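Local coordinates for uncharacterized protein (Staphylococcus saprophyticus subsp. saprophyticus ATCC 15305, PDB 3FOJ) that is of unknown function but has a rhodanese-like domain, and so may handle sulfur in the manner of small single-domain sulfurtransferases, at residues A[2-6]-A[7-11]; A[74-78]-A[79-83]. All coordinates share one frame; numbering follows the deposited sequence.

Contact 1 of 2, residues A[2-6]-A[7-11]; sequences ESITV and TELKE
T5 and E8 exchange hydrogen bonds in both directions where the chain leaves strand 3-4 and enters the helix that follows. T5 N donates a hydrogen bond to E8 OE2 at 3.1 Å and 163°, a nearly straight bond that meets the carboxylate from above its plane. In return E8 N donates to T5 OG1 at 3.2 Å and 156°. T5 OG1 sits between its own backbone N and carbonyl carbon (chi1 63°), which turns the hydroxyl to the first turn of the helix. The E8 side chain, extended beyond CG, crosses that of T5 at about a right angle; its CG lies 3.0 Å from T5 OG1, a close approach.

Main-chain bonds carry the helix on from there: L9 N to T5 O at 2.9 Å and K10 N to V6 O, also 2.9 Å. K10 NZ is hydrogen-bonded to F93 O, and K10 makes a cation-pi contact with F93.

Apolar contact is confined to I4 and L9, whose side chains cross obliquely with I4 CD1 3.9 Å from L9 CB. I4 also touches V84, and L9 touches V86, both on strand 82-86, so the pair faces the neighbouring strand. With T5 as N-cap and E8 answering it, the reciprocal bonds make a capping box, a classic start for an alpha-helix.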
loop_
_atom_site.group_PDB
_atom_site.type_symbol
_atom_site.label_atom_id
_atom_site.label_comp_id
_atom_site.label_asym_id
_atom_site.label_seq_id
_atom_site.Cartn_x
_atom_site.Cartn_y
_atom_site.Cartn_z
ATOM N N GLU A 2 -1.335 -1.868 -12.650
ATOM C CA GLU A 2 -1.264 -0.421 -12.531
ATOM C C GLU A 2 -0.266 -0.047 -11.450
ATOM O O GLU A 2 -0.102 -0.770 -10.465
ATOM C CB GLU A 2 -2.624 0.159 -12.156
ATOM C CG GLU A 2 -3.721 -0.130 -13.153
ATOM C CD GLU A 2 -5.043 0.440 -12.706
ATOM O OE1 GLU A 2 -5.103 1.664 -12.468
ATOM O OE2 GLU A 2 -6.019 -0.333 -12.593
ATOM N N SER A 3 0.388 1.091 -11.633
ATOM C CA SER A 3 1.360 1.552 -10.658
ATOM C C SER A 3 1.498 3.063 -10.688
ATOM O O SER A 3 1.170 3.715 -11.679
ATOM C CB SER A 3 2.727 0.922 -10.924
ATOM O OG SER A 3 3.315 1.462 -12.094
ATOM N N ILE A 4 1.977 3.613 -9.583
ATOM C CA ILE A 4 2.204 5.043 -9.473
ATOM C C ILE A 4 3.503 5.206 -8.701
ATOM O O ILE A 4 3.917 4.299 -7.978
ATOM C CB ILE A 4 1.067 5.755 -8.719
ATOM C CG1 ILE A 4 0.965 5.228 -7.288
ATOM C CG2 ILE A 4 -0.241 5.564 -9.471
ATOM C CD1 ILE A 4 0.116 6.102 -6.378
ATOM N N THR A 5 4.150 6.354 -8.863
ATOM C CA THR A 5 5.406 6.608 -8.172
ATOM C C THR A 5 5.142 7.180 -6.785
ATOM O O THR A 5 4.020 7.579 -6.469
ATOM C CB THR A 5 6.273 7.605 -8.952
ATOM O OG1 THR A 5 5.594 8.864 -9.025
ATOM C CG2 THR A 5 6.541 7.085 -10.365
ATOM N N VAL A 6 6.178 7.217 -5.952
ATOM C CA VAL A 6 6.019 7.757 -4.609
ATOM C C VAL A 6 5.742 9.248 -4.676
ATOM O O VAL A 6 5.035 9.790 -3.830
ATOM C CB VAL A 6 7.265 7.504 -3.735
ATOM C CG1 VAL A 6 7.402 6.018 -3.464
ATOM C CG2 VAL A 6 8.506 8.042 -4.417
ATOM N N THR A 7 6.290 9.909 -5.693
ATOM C CA THR A 7 6.066 11.335 -5.863
ATOM C C THR A 7 4.589 11.563 -6.166
ATOM O O THR A 7 3.975 12.493 -5.637
ATOM C CB THR A 7 6.930 11.899 -7.010
ATOM O OG1 THR A 7 8.312 11.811 -6.645
ATOM C CG2 THR A 7 6.573 13.354 -7.287
ATOM N N GLU A 8 4.021 10.704 -7.008
ATOM C CA GLU A 8 2.608 10.804 -7.361
ATOM C C GLU A 8 1.742 10.506 -6.145
ATOM O O GLU A 8 0.713 11.143 -5.936
ATOM C CB GLU A 8 2.240 9.805 -8.454
ATOM C CG GLU A 8 2.916 10.005 -9.783
ATOM C CD GLU A 8 2.349 9.069 -10.830
ATOM O OE1 GLU A 8 1.219 9.323 -11.299
ATOM O OE2 GLU A 8 3.022 8.074 -11.167
ATOM N N LEU A 9 2.157 9.525 -5.350
ATOM C CA LEU A 9 1.397 9.158 -4.161
ATOM C C LEU A 9 1.354 10.303 -3.157
ATOM O O LEU A 9 0.306 10.577 -2.576
ATOM C CB LEU A 9 1.995 7.915 -3.496
ATOM C CG LEU A 9 1.249 7.409 -2.253
ATOM C CD1 LEU A 9 -0.194 7.063 -2.604
ATOM C CD2 LEU A 9 1.967 6.196 -1.690
ATOM N N LYS A 10 2.484 10.973 -2.951
ATOM C CA LYS A 10 2.520 12.086 -2.005
ATOM C C LYS A 10 1.636 13.242 -2.464
ATOM O O LYS A 10 0.959 13.871 -1.650
ATOM C CB LYS A 10 3.957 12.580 -1.794
ATOM C CG LYS A 10 4.818 11.611 -0.992
ATOM C CD LYS A 10 6.220 12.144 -0.755
ATOM C CE LYS A 10 7.058 11.132 0.010
ATOM N NZ LYS A 10 8.483 11.535 0.138
ATOM N N GLU A 11 1.635 13.523 -3.763
ATOM C CA GLU A 11 0.812 14.612 -4.277
ATOM C C GLU A 11 -0.671 14.317 -4.096
ATOM O O GLU A 11 -1.498 15.226 -4.128
ATOM C CB GLU A 11 1.123 14.878 -5.752
ATOM C CG GLU A 11 2.468 15.550 -5.979
ATOM C CD GLU A 11 2.624 16.086 -7.391
ATOM O OE1 GLU A 11 1.765 16.883 -7.822
ATOM O OE2 GLU A 11 3.607 15.716 -8.063
#

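Contact 2 of 2, residues A[74-78]-A[79-83]; sequences QYLEQ and NGVNA
L76 O takes two backbone donors as the chain leaves helix 67-77: N79 N at 2.9 Å and V81 N at 3.0 Å. They arrive from opposite faces of its carbonyl plane, so the oxygen is gripped from both sides. The next carbonyl, E77 O, accepts from G80 N at 3.2 Å, closing a type I turn from E77 to G80. The bonds from V81 to L76 and from G80 to E77, with G80 at positive phi (81°), define a Schellman motif with G80 as its C-prime residue. It ends the helix of the beta-alpha-beta unit made by strand 58-62, helix 67-77 and strand 82-86.

One more helical carbonyl is served by a side chain: N79 ND2 donates to Y75 O at 2.9 Å, from above the carbonyl plane. The same nitrogen lies 3.3 Å above the Y75 ring, over its centre, with ring and amide planes 51° apart. I46 and P47 also touch this tyrosine.

The E77 side chain bends at chi2 (-76°), bringing its carboxylate to the incoming strand, where OE2 accepts from A83 N, above the carboxylate plane, in a nearly straight bond of 3.0 Å. V81 O meets E77 CA in a CA-H...O contact. The apolar part is carried by L76, whose CB packs on V81 CB and whose CD1 reaches A83 CB, both at 3.9 Å; L50, F53 and I61 also touch L76.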
loop_
_atom_site.group_PDB
_atom_site.type_symbol
_atom_site.label_atom_id
_atom_site.label_comp_id
_atom_site.label_asym_id
_atom_site.label_seq_id
_atom_site.Cartn_x
_atom_site.Cartn_y
_atom_site.Cartn_z
ATOM N N GLN A 74 -1.112 -8.001 -8.026
ATOM C CA GLN A 74 -1.551 -9.013 -8.984
ATOM C C GLN A 74 -2.507 -9.995 -8.314
ATOM O O GLN A 74 -3.538 -10.365 -8.882
ATOM C CB GLN A 74 -0.351 -9.766 -9.557
ATOM C CG GLN A 74 0.499 -8.939 -10.508
ATOM C CD GLN A 74 1.551 -9.767 -11.213
ATOM O OE1 GLN A 74 2.463 -10.303 -10.584
ATOM N NE2 GLN A 74 1.426 -9.882 -12.530
ATOM N N TYR A 75 -2.167 -10.410 -7.100
ATOM C CA TYR A 75 -3.007 -11.335 -6.358
ATOM C C TYR A 75 -4.382 -10.714 -6.112
ATOM O O TYR A 75 -5.413 -11.349 -6.337
ATOM C CB TYR A 75 -2.351 -11.684 -5.021
ATOM C CG TYR A 75 -3.175 -12.623 -4.185
ATOM C CD1 TYR A 75 -3.212 -13.990 -4.465
ATOM C CD2 TYR A 75 -3.962 -12.143 -3.143
ATOM C CE1 TYR A 75 -4.015 -14.849 -3.727
ATOM C CE2 TYR A 75 -4.768 -12.994 -2.400
ATOM C CZ TYR A 75 -4.792 -14.344 -2.698
ATOM O OH TYR A 75 -5.601 -15.183 -1.975
ATOM N N LEU A 76 -4.397 -9.466 -5.651
ATOM C CA LEU A 76 -5.656 -8.781 -5.385
ATOM C C LEU A 76 -6.510 -8.648 -6.645
ATOM O O LEU A 76 -7.701 -8.950 -6.623
ATOM C CB LEU A 76 -5.391 -7.400 -4.774
ATOM C CG LEU A 76 -4.815 -7.441 -3.354
ATOM C CD1 LEU A 76 -4.486 -6.031 -2.905
ATOM C CD2 LEU A 76 -5.817 -8.088 -2.396
ATOM N N GLU A 77 -5.903 -8.209 -7.747
ATOM C CA GLU A 77 -6.647 -8.055 -8.997
ATOM C C GLU A 77 -7.245 -9.382 -9.465
ATOM O O GLU A 77 -8.357 -9.418 -9.993
ATOM C CB GLU A 77 -5.741 -7.481 -10.094
ATOM C CG GLU A 77 -5.433 -5.986 -9.962
ATOM C CD GLU A 77 -6.591 -5.086 -10.389
ATOM O OE1 GLU A 77 -7.514 -5.560 -11.089
ATOM O OE2 GLU A 77 -6.566 -3.888 -10.038
ATOM N N GLN A 78 -6.514 -10.472 -9.258
ATOM C CA GLN A 78 -6.989 -11.794 -9.659
ATOM C C GLN A 78 -8.065 -12.320 -8.710
ATOM O O GLN A 78 -8.601 -13.415 -8.897
ATOM C CB GLN A 78 -5.805 -12.765 -9.761
ATOM C CG GLN A 78 -4.810 -12.353 -10.847
ATOM C CD GLN A 78 -3.620 -13.284 -10.982
ATOM O OE1 GLN A 78 -2.643 -12.957 -11.659
ATOM N NE2 GLN A 78 -3.696 -14.447 -10.349
ATOM N N ASN A 79 -8.380 -11.529 -7.686
ATOM C CA ASN A 79 -9.422 -11.885 -6.733
ATOM C C ASN A 79 -10.530 -10.821 -6.739
ATOM O O ASN A 79 -11.314 -10.708 -5.797
ATOM C CB ASN A 79 -8.821 -12.081 -5.329
ATOM C CG ASN A 79 -8.210 -13.468 -5.148
ATOM O OD1 ASN A 79 -8.928 -14.459 -4.996
ATOM N ND2 ASN A 79 -6.884 -13.547 -5.176
ATOM N N GLY A 80 -10.577 -10.037 -7.817
ATOM C CA GLY A 80 -11.609 -9.022 -7.974
ATOM C C GLY A 80 -11.445 -7.691 -7.264
ATOM O O GLY A 80 -12.395 -6.914 -7.179
ATOM N N VAL A 81 -10.247 -7.419 -6.762
ATOM C CA VAL A 81 -9.981 -6.176 -6.052
ATOM C C VAL A 81 -9.229 -5.185 -6.937
ATOM O O VAL A 81 -8.394 -5.580 -7.750
ATOM C CB VAL A 81 -9.143 -6.451 -4.781
ATOM C CG1 VAL A 81 -8.810 -5.144 -4.072
ATOM C CG2 VAL A 81 -9.907 -7.387 -3.851
ATOM N N ASN A 82 -9.532 -3.899 -6.781
ATOM C CA ASN A 82 -8.855 -2.862 -7.553
ATOM C C ASN A 82 -7.636 -2.414 -6.762
ATOM O O ASN A 82 -7.767 -1.817 -5.697
ATOM C CB ASN A 82 -9.782 -1.669 -7.786
ATOM C CG ASN A 82 -11.097 -2.075 -8.406
ATOM O OD1 ASN A 82 -12.096 -2.267 -7.707
ATOM N ND2 ASN A 82 -11.104 -2.230 -9.723
ATOM N N ALA A 83 -6.449 -2.698 -7.289
ATOM C CA ALA A 83 -5.215 -2.340 -6.597
ATOM C C ALA A 83 -4.178 -1.700 -7.513
ATOM O O ALA A 83 -4.115 -1.995 -8.704
ATOM C CB ALA A 83 -4.626 -3.572 -5.931
#

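Contacts 1 and 2 lie at opposite ends of two different helices: residues 2-11 start helix 6-11 just after edge strand 3-4, and residues 74-83 end helix 67-77 just before strand 82-86. That strand, which begins in contact 2, is also where I4 and L9 of contact 1 rest, on V84 and V86, yet the contact centres lie 19 Å apart and the two do not touch. Contact 1 is largely a surface arrangement, with L9 its one buried residue among those touching; contact 2 is partly buried, with L76, V81 and A83 inside. Each enlists a glutamate carboxylate to accept a backbone N-H, but contact 1 supplies acceptors to amides at a helix start, whereas contact 2 supplies donors to carbonyls at a helix finish.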